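Local coordinates for tyrosine-protein phosphatase non-receptor type 18 (Homo sapiens, PDB 2OC3) that dephosphorylates phosphotyrosine residues in proteins, including autophosphorylated tyrosine kinases, and is represented here by the catalytic domain of this non-receptor phosphatase, at residues A[50-55]-A[70-75]; A[171-176]-A[208-213]; A[163-168]-A[178-183]. All blocks are in the same frame, centred on the assembly; numbering follows the deposited sequence.

Contact 1. Residues A[50-55]-A[70-75]; sequences CSTVAG and LPYDQT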
loop_
_atom_site.group_PDB
_atom_site.type_symbol
_atom_site.label_atom_id
_atom_site.label_comp_id
_atom_site.label_asym_id
_atom_site.label_seq_id
_atom_site.Cartn_x
_atom_site.Cartn_y
_atom_site.Cartn_z
ATOM N N CYS A 50 -14.912 13.345 7.070
ATOM C CA CYS A 50 -14.351 12.877 5.818
ATOM C C CYS A 50 -14.328 14.008 4.837
ATOM O O CYS A 50 -15.378 14.593 4.494
ATOM C CB CYS A 50 -15.161 11.725 5.272
ATOM S SG CYS A 50 -14.540 11.130 3.673
ATOM N N SER A 51 -13.120 14.429 4.448
ATOM C CA SER A 51 -12.977 15.502 3.458
ATOM C C SER A 51 -11.741 15.325 2.575
ATOM O O SER A 51 -10.882 14.511 2.874
ATOM C CB SER A 51 -12.945 16.871 4.154
ATOM O OG SER A 51 -11.883 17.001 5.076
ATOM N N THR A 52 -11.716 16.043 1.457
ATOM C CA THR A 52 -10.659 15.940 0.458
ATOM C C THR A 52 -10.203 17.356 0.014
ATOM O O THR A 52 -9.919 17.592 -1.186
ATOM C CB THR A 52 -11.119 15.080 -0.740
ATOM O OG1 THR A 52 -12.327 15.642 -1.291
ATOM C CG2 THR A 52 -11.391 13.645 -0.304
ATOM N N VAL A 53 -10.094 18.266 0.984
ATOM C CA VAL A 53 -9.773 19.684 0.741
ATOM C C VAL A 53 -8.361 19.794 0.126
ATOM O O VAL A 53 -8.164 20.452 -0.907
ATOM C CB VAL A 53 -9.834 20.479 2.088
ATOM C CG1 VAL A 53 -9.271 21.903 1.957
ATOM C CG2 VAL A 53 -11.267 20.508 2.621
ATOM N N ALA A 54 -7.374 19.136 0.730
ATOM C CA ALA A 54 -5.998 19.356 0.321
ATOM C C ALA A 54 -5.803 18.877 -1.116
ATOM O O ALA A 54 -5.140 19.526 -1.942
ATOM C CB ALA A 54 -5.048 18.648 1.257
ATOM N N GLY A 55 -6.279 17.664 -1.380
ATOM C CA GLY A 55 -6.138 17.092 -2.739
ATOM C C GLY A 55 -6.811 17.818 -3.881
ATOM O O GLY A 55 -6.452 17.615 -5.050
ATOM N N LEU A 70 -8.782 10.912 -4.242
ATOM C CA LEU A 70 -8.152 11.948 -3.435
ATOM C C LEU A 70 -7.953 11.452 -2.014
ATOM O O LEU A 70 -8.857 10.842 -1.462
ATOM C CB LEU A 70 -9.066 13.175 -3.401
ATOM C CG LEU A 70 -9.421 13.802 -4.762
ATOM C CD1 LEU A 70 -10.472 14.918 -4.574
ATOM C CD2 LEU A 70 -8.197 14.275 -5.458
ATOM N N PRO A 71 -6.825 11.771 -1.399
ATOM C CA PRO A 71 -6.583 11.268 -0.059
ATOM C C PRO A 71 -7.500 11.978 0.931
ATOM O O PRO A 71 -7.738 13.180 0.841
ATOM C CB PRO A 71 -5.112 11.676 0.192
ATOM C CG PRO A 71 -4.942 12.920 -0.598
ATOM C CD PRO A 71 -5.735 12.661 -1.849
ATOM N N TYR A 72 -7.993 11.252 1.915
ATOM C CA TYR A 72 -8.822 11.911 2.930
ATOM C C TYR A 72 -7.920 12.792 3.757
ATOM O O TYR A 72 -6.826 12.402 4.145
ATOM C CB TYR A 72 -9.440 10.877 3.850
ATOM C CG TYR A 72 -10.393 9.917 3.138
ATOM C CD1 TYR A 72 -11.277 10.410 2.187
ATOM C CD2 TYR A 72 -10.432 8.545 3.429
ATOM C CE1 TYR A 72 -12.182 9.592 1.536
ATOM C CE2 TYR A 72 -11.372 7.712 2.754
ATOM C CZ TYR A 72 -12.233 8.274 1.829
ATOM O OH TYR A 72 -13.171 7.515 1.080
ATOM N N ASP A 73 -8.356 14.011 4.023
ATOM C CA ASP A 73 -7.554 14.924 4.849
ATOM C C ASP A 73 -7.217 14.355 6.217
ATOM O O ASP A 73 -6.193 14.693 6.792
ATOM C CB ASP A 73 -8.347 16.218 5.082
ATOM C CG ASP A 73 -8.618 17.014 3.792
ATOM O OD1 ASP A 73 -7.662 17.216 2.993
ATOM O OD2 ASP A 73 -9.775 17.471 3.576
ATOM N N GLN A 74 -8.124 13.571 6.776
ATOM C CA GLN A 74 -8.024 13.146 8.172
ATOM C C GLN A 74 -6.800 12.281 8.486
ATOM O O GLN A 74 -6.357 12.204 9.635
ATOM C CB GLN A 74 -9.289 12.404 8.574
ATOM C CG GLN A 74 -10.536 13.275 8.665
ATOM C CD GLN A 74 -10.995 13.854 7.373
ATOM O OE1 GLN A 74 -10.938 13.236 6.300
ATOM N NE2 GLN A 74 -11.541 15.111 7.466
ATOM N N THR A 75 -6.304 11.579 7.472
ATOM C CA THR A 75 -5.235 10.599 7.609
ATOM C C THR A 75 -4.146 10.874 6.540
ATOM O O THR A 75 -3.267 10.034 6.357
ATOM C CB THR A 75 -5.784 9.180 7.384
ATOM O OG1 THR A 75 -6.389 9.140 6.089
ATOM C CG2 THR A 75 -6.780 8.764 8.482
HETATM O O HOH W 1 -7.072 15.848 0.668
#

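Contact 2. Residues A[171-176]-A[208-213]; sequences LNEDIM and PDHMLA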
loop_
_atom_site.group_PDB
_atom_site.type_symbol
_atom_site.label_atom_id
_atom_site.label_comp_id
_atom_site.label_asym_id
_atom_site.label_seq_id
_atom_site.Cartn_x
_atom_site.Cartn_y
_atom_site.Cartn_z
ATOM N N LEU A 171 11.886 -13.840 -6.326
ATOM C CA LEU A 171 11.610 -14.771 -5.216
ATOM C C LEU A 171 10.791 -15.986 -5.657
ATOM O O LEU A 171 10.872 -17.071 -5.066
ATOM C CB LEU A 171 10.878 -14.035 -4.081
ATOM C CG LEU A 171 11.594 -12.786 -3.547
ATOM C CD1 LEU A 171 10.834 -12.259 -2.327
ATOM C CD2 LEU A 171 13.076 -13.064 -3.208
ATOM N N ASN A 172 9.944 -15.758 -6.663
ATOM C CA ASN A 172 9.116 -16.764 -7.326
ATOM C C ASN A 172 8.669 -16.153 -8.672
ATOM O O ASN A 172 9.114 -15.048 -9.005
ATOM C CB ASN A 172 7.978 -17.197 -6.437
ATOM C CG ASN A 172 7.075 -16.059 -6.061
ATOM O OD1 ASN A 172 6.641 -15.315 -6.921
ATOM N ND2 ASN A 172 6.761 -15.937 -4.773
ATOM N N GLU A 173 7.859 -16.839 -9.470
ATOM C CA GLU A 173 7.595 -16.319 -10.818
ATOM C C GLU A 173 6.834 -14.999 -10.847
ATOM O O GLU A 173 6.777 -14.310 -11.889
ATOM C CB GLU A 173 6.882 -17.340 -11.727
ATOM C CG GLU A 173 5.510 -17.709 -11.314
ATOM C CD GLU A 173 4.814 -18.642 -12.311
ATOM O OE1 GLU A 173 4.335 -18.159 -13.371
ATOM O OE2 GLU A 173 4.748 -19.856 -12.024
ATOM N N ASP A 174 6.242 -14.623 -9.702
ATOM C CA ASP A 174 5.400 -13.434 -9.640
ATOM C C ASP A 174 5.974 -12.276 -8.830
ATOM O O ASP A 174 5.360 -11.199 -8.828
ATOM C CB ASP A 174 4.038 -13.811 -9.054
ATOM C CG ASP A 174 3.317 -14.807 -9.935
ATOM O OD1 ASP A 174 3.140 -14.522 -11.134
ATOM O OD2 ASP A 174 3.022 -15.938 -9.470
ATOM N N ILE A 175 7.095 -12.462 -8.141
ATOM C CA ILE A 175 7.592 -11.440 -7.213
ATOM C C ILE A 175 9.063 -11.144 -7.438
ATOM O O ILE A 175 9.907 -12.085 -7.375
ATOM C CB ILE A 175 7.455 -11.874 -5.730
ATOM C CG1 ILE A 175 6.033 -12.296 -5.394
ATOM C CG2 ILE A 175 7.904 -10.768 -4.788
ATOM C CD1 ILE A 175 4.942 -11.325 -5.599
ATOM N N MET A 176 9.362 -9.868 -7.668
ATOM C CA MET A 176 10.710 -9.324 -7.800
ATOM C C MET A 176 11.088 -8.636 -6.488
ATOM O O MET A 176 10.255 -7.913 -5.897
ATOM C CB MET A 176 10.746 -8.334 -8.957
ATOM C CG MET A 176 11.899 -7.384 -8.979
ATOM S SD MET A 176 13.434 -8.216 -9.274
ATOM C CE MET A 176 13.330 -8.462 -11.022
ATOM N N PRO A 208 -3.470 -17.274 -3.741
ATOM C CA PRO A 208 -2.838 -16.307 -2.831
ATOM C C PRO A 208 -1.378 -16.552 -2.521
ATOM O O PRO A 208 -0.740 -15.740 -1.826
ATOM C CB PRO A 208 -3.620 -16.469 -1.521
ATOM C CG PRO A 208 -4.768 -17.354 -1.821
ATOM C CD PRO A 208 -4.411 -18.148 -3.029
ATOM N N ASP A 209 -0.837 -17.692 -2.951
ATOM C CA ASP A 209 0.448 -18.127 -2.431
ATOM C C ASP A 209 1.558 -17.113 -2.611
ATOM O O ASP A 209 2.318 -16.855 -1.721
ATOM C CB ASP A 209 0.837 -19.474 -3.054
ATOM C CG ASP A 209 -0.152 -20.573 -2.700
ATOM O OD1 ASP A 209 0.059 -21.257 -1.679
ATOM O OD2 ASP A 209 -1.145 -20.736 -3.444
ATOM N N HIS A 210 1.683 -16.581 -3.816
ATOM C CA HIS A 210 2.853 -15.739 -4.085
ATOM C C HIS A 210 2.713 -14.379 -3.416
ATOM O O HIS A 210 3.706 -13.799 -2.972
ATOM C CB HIS A 210 3.151 -15.703 -5.587
ATOM C CG HIS A 210 3.619 -17.033 -6.091
ATOM N ND1 HIS A 210 3.625 -17.384 -7.423
ATOM C CD2 HIS A 210 4.056 -18.122 -5.412
ATOM C CE1 HIS A 210 4.053 -18.633 -7.544
ATOM N NE2 HIS A 210 4.322 -19.107 -6.341
ATOM N N MET A 211 1.499 -13.871 -3.322
ATOM C CA MET A 211 1.277 -12.647 -2.545
ATOM C C MET A 211 1.626 -12.871 -1.077
ATOM O O MET A 211 2.231 -12.005 -0.427
ATOM C CB MET A 211 -0.165 -12.166 -2.652
ATOM C CG MET A 211 -0.433 -10.919 -1.822
ATOM S SD MET A 211 -2.186 -10.413 -1.877
ATOM C CE MET A 211 -2.986 -11.824 -1.143
ATOM N N LEU A 212 1.230 -14.027 -0.511
ATOM C CA LEU A 212 1.631 -14.317 0.873
ATOM C C LEU A 212 3.156 -14.338 1.024
ATOM O O LEU A 212 3.704 -13.850 2.020
ATOM C CB LEU A 212 1.048 -15.663 1.334
ATOM C CG LEU A 212 -0.378 -15.580 1.795
ATOM C CD1 LEU A 212 -0.940 -16.993 1.990
ATOM C CD2 LEU A 212 -0.457 -14.788 3.119
ATOM N N ALA A 213 3.849 -14.946 0.058
ATOM C CA ALA A 213 5.315 -14.985 0.029
ATOM C C ALA A 213 5.880 -13.559 0.050
ATOM O O ALA A 213 6.858 -13.263 0.719
ATOM C CB ALA A 213 5.804 -15.730 -1.213
#

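Contact 3. Residues A[163-168]-A[178-183]; sequences ITLIKE and RTLKVT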
loop_
_atom_site.group_PDB
_atom_site.type_symbol
_atom_site.label_atom_id
_atom_site.label_comp_id
_atom_site.label_asym_id
_atom_site.label_seq_id
_atom_site.Cartn_x
_atom_site.Cartn_y
_atom_site.Cartn_z
ATOM N N ILE A 163 19.284 7.140 -6.658
ATOM C CA ILE A 163 18.893 5.765 -6.428
ATOM C C ILE A 163 19.807 4.843 -7.232
ATOM O O ILE A 163 19.975 5.041 -8.433
ATOM C CB ILE A 163 17.414 5.506 -6.864
ATOM C CG1 ILE A 163 16.511 6.687 -6.463
ATOM C CG2 ILE A 163 16.912 4.138 -6.330
ATOM C CD1 ILE A 163 16.410 6.897 -4.981
ATOM N N THR A 164 20.409 3.869 -6.547
ATOM C CA THR A 164 21.292 2.881 -7.169
ATOM C C THR A 164 20.771 1.478 -6.948
ATOM O O THR A 164 20.323 1.148 -5.873
ATOM C CB THR A 164 22.697 2.998 -6.570
ATOM O OG1 THR A 164 23.198 4.324 -6.798
ATOM C CG2 THR A 164 23.647 2.018 -7.189
ATOM N N LEU A 165 20.817 0.668 -7.997
ATOM C CA LEU A 165 20.456 -0.723 -7.897
ATOM C C LEU A 165 21.634 -1.581 -7.425
ATOM O O LEU A 165 22.693 -1.655 -8.098
ATOM C CB LEU A 165 19.920 -1.239 -9.238
ATOM C CG LEU A 165 19.377 -2.662 -9.217
ATOM C CD1 LEU A 165 18.069 -2.774 -8.418
ATOM C CD2 LEU A 165 19.143 -3.132 -10.642
ATOM N N ILE A 166 21.457 -2.207 -6.275
ATOM C CA ILE A 166 22.467 -3.119 -5.728
ATOM C C ILE A 166 22.255 -4.561 -6.207
ATOM O O ILE A 166 23.216 -5.232 -6.571
ATOM C CB ILE A 166 22.461 -3.102 -4.174
ATOM C CG1 ILE A 166 22.678 -1.695 -3.640
ATOM C CG2 ILE A 166 23.493 -4.066 -3.589
ATOM C CD1 ILE A 166 23.958 -0.989 -4.120
ATOM N N LYS A 167 21.019 -5.030 -6.268
ATOM C CA LYS A 167 20.732 -6.411 -6.623
ATOM C C LYS A 167 19.267 -6.522 -6.987
ATOM O O LYS A 167 18.428 -5.746 -6.484
ATOM C CB LYS A 167 21.036 -7.322 -5.439
ATOM C CG LYS A 167 21.168 -8.786 -5.778
ATOM C CD LYS A 167 21.340 -9.605 -4.513
ATOM C CE LYS A 167 21.277 -11.101 -4.796
ATOM N NZ LYS A 167 22.413 -11.561 -5.638
ATOM N N GLU A 168 18.962 -7.464 -7.873
ATOM C CA GLU A 168 17.587 -7.865 -8.199
ATOM C C GLU A 168 17.476 -9.367 -8.052
ATOM O O GLU A 168 18.431 -10.089 -8.422
ATOM C CB GLU A 168 17.244 -7.548 -9.666
ATOM C CG GLU A 168 17.003 -6.105 -9.936
ATOM C CD GLU A 168 16.349 -5.845 -11.284
ATOM O OE1 GLU A 168 16.677 -6.527 -12.274
ATOM O OE2 GLU A 168 15.501 -4.941 -11.354
ATOM N N ARG A 178 14.043 -5.947 -5.314
ATOM C CA ARG A 178 15.133 -5.075 -5.615
ATOM C C ARG A 178 15.751 -4.519 -4.347
ATOM O O ARG A 178 15.053 -4.062 -3.450
ATOM C CB ARG A 178 14.693 -3.922 -6.512
ATOM C CG ARG A 178 14.007 -4.350 -7.815
ATOM C CD ARG A 178 13.906 -3.240 -8.824
ATOM N NE ARG A 178 13.345 -3.733 -10.093
ATOM C CZ ARG A 178 12.044 -3.867 -10.318
ATOM N NH1 ARG A 178 11.160 -3.487 -9.432
ATOM N NH2 ARG A 178 11.597 -4.373 -11.472
ATOM N N THR A 179 17.070 -4.534 -4.278
ATOM C CA THR A 179 17.818 -3.982 -3.186
ATOM C C THR A 179 18.360 -2.673 -3.725
ATOM O O THR A 179 19.132 -2.656 -4.717
ATOM C CB THR A 179 18.991 -4.922 -2.815
ATOM O OG1 THR A 179 18.462 -6.230 -2.521
ATOM C CG2 THR A 179 19.767 -4.383 -1.617
ATOM N N LEU A 180 17.950 -1.563 -3.104
ATOM C CA LEU A 180 18.279 -0.251 -3.575
ATOM C C LEU A 180 19.162 0.442 -2.555
ATOM O O LEU A 180 19.029 0.207 -1.353
ATOM C CB LEU A 180 17.003 0.590 -3.725
ATOM C CG LEU A 180 15.937 0.023 -4.641
ATOM C CD1 LEU A 180 14.667 0.945 -4.683
ATOM C CD2 LEU A 180 16.505 -0.129 -6.055
ATOM N N LYS A 181 20.024 1.321 -3.058
ATOM C CA LYS A 181 20.779 2.272 -2.235
ATOM C C LYS A 181 20.188 3.621 -2.584
ATOM O O LYS A 181 20.160 3.985 -3.766
ATOM C CB LYS A 181 22.290 2.263 -2.538
ATOM C CG LYS A 181 23.035 3.415 -1.835
ATOM C CD LYS A 181 24.547 3.245 -1.832
ATOM C CE LYS A 181 25.052 3.162 -3.216
ATOM N NZ LYS A 181 26.572 3.251 -3.247
ATOM N N VAL A 182 19.705 4.348 -1.576
ATOM C CA VAL A 182 19.066 5.663 -1.771
ATOM C C VAL A 182 19.965 6.670 -1.036
ATOM O O VAL A 182 20.228 6.527 0.169
ATOM C CB VAL A 182 17.661 5.689 -1.199
ATOM C CG1 VAL A 182 17.070 7.057 -1.398
ATOM C CG2 VAL A 182 16.827 4.569 -1.828
ATOM N N THR A 183 20.457 7.678 -1.761
ATOM C CA THR A 183 21.380 8.675 -1.233
ATOM C C THR A 183 20.739 10.047 -1.297
ATOM O O THR A 183 20.256 10.457 -2.363
ATOM C CB THR A 183 22.740 8.637 -1.940
ATOM O OG1 THR A 183 23.281 7.314 -1.769
ATOM C CG2 THR A 183 23.687 9.691 -1.365
HETATM O O HOH W 2 22.685 5.908 -4.542
HETATM O O HOH W 3 13.724 -5.123 -13.422
#

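Contact 1. Residues A[50-55]-A[70-75]
C50 brings its sulfur against the ring of Y72. SG lies 4.0 Å from the ring centroid and approaches obliquely, 3.5 Å from CE1. W44 of helix 29-47 also meets the Y72 ring, edge-to-face. S51 is gripped by its backbone and its hydroxyl alike. Its N donates to Q74 OE1, and its O accepts a nearly straight bond of 2.8 Å from D73 N (168°). The Q74 chain bends at chi2 (66°), which folds its amide back so that NE2 can donate to S51 OG at 3.1 Å. S51 OG in turn donates to D73 OD2 at 2.6 Å, on the lone pair turned away from OD1. Segment 70-75 comes just after the KNRY motif of the phosphotyrosine-recognition loop of classical tyrosine phosphatases, so this contact ties that part of the fold to the short helix 53-56. T52 packs its CB on L70, the two side chains crossing at about a right angle, while its CG2 sits near the edge of the Y72 ring. V53 N and A54 N share one carboxylate. V53 N donates to D73 OD2 at 2.7 Å and A54 N to D73 OD1 at 3.0 Å, both on syn lone pairs. At G55, a water accepts from N and donates to both D73 OD1 and P71 O.

Contact 2. Residues A[171-176]-A[208-213]
H210 reaches from the first turn of helix 209-222 and is met by N172 on one ring face and by D174 at the ring edge. With CG beside the backbone N (chi1 -68°), the imidazole extends to the 172-175 turn. Its ND1 donates to D174 OD2 at 2.6 Å. The bond is almost straight (174°) and lies in the ring plane. It uses the lone pair of OD2 that points away from OD1. D174 OD1 is bonded in turn by S198, so both carboxylate oxygens are engaged. The N172 amide stacks on the ring, its plane 21° from that of the imidazole and CG 3.6 Å above it, shifted toward the rim. N172 CB also makes a CH-pi contact with the same ring. N172 OD1 accepts from D174 N at 2.9 Å, in the carbonyl plane, which fixes the rotation of the amide over the ring. ND2 is left directed toward the helix, 3.7 Å from A213 CB. I175 approaches the helix backbone, its CG1 3.7 Å from H210 O. The negative carboxylate would probably favour a protonated imidazole. N172 makes an Asx turn within a type I beta turn, and D174 adds a His-carboxylate bond. Together they fasten the end of the 161-170/175-184 hairpin to the helix that follows the WPD loop, the element carrying D201 in the tyrosine phosphatase fold.

Contact 3. Residues A[163-168]-A[178-183]
T164 and K181 form a hydrogen-bonded antiparallel pair, with T164 N to K181 O and K181 N to T164 O both at 2.8 Å. T179 N donates to K167 O at 2.9 Å further along. T179 O accepts from I166 N at 2.8 Å and, weakly, from K167 N. Two residues thus face one, which is a classic beta bulge. Apolar contacts lie on the face carrying I163, L165, L180 and V182. I163 CD1 packs on V182 CG1 at 3.6 Å, and L165 CD1 meets L180 CD2 at 3.9 Å. W120 of helix 116-125 packs against I163, L180 and V182. From the bulge, I166 CD1 reaches K181 CB.

R178 runs extended from CG to NE (chi3 175°), alongside E168, and NE forms a salt bridge with E168 OE2 at 2.8 Å near the guanidinium plane. A water joins OE2 to R178 NH2. Q193 and Q195 accept from NH1, and W149 makes a cation-pi contact. A methionine in place of R178 would probably leave the E168 carboxylate without its positive mate and the two glutamine oxygens without this donor. The face that packs on helix 116-125 is thus apolar at one end and ionic near the turn.

From the N terminus, contact 1 comes first. It closes a short loop between helix 53-56 and the chain leading to strand 76-78, and is complete before the other two open. Contact 3 then pairs strands 161-170 and 175-184 as a hairpin. Contact 2 crosses it: residues 171-176 lie between the two segments of contact 3, and their partner 208-213 comes after both. Contact 2 thus closes a longer loop, spanning strand 187-196 and the WPD loop, and ties the hairpin end to helix 209-222. Contacts 2 and 3 share strand 175-184 of the central sheet. Contacts 1 and 2 have centres about 33 Å apart, on opposite sides of the chain's centre.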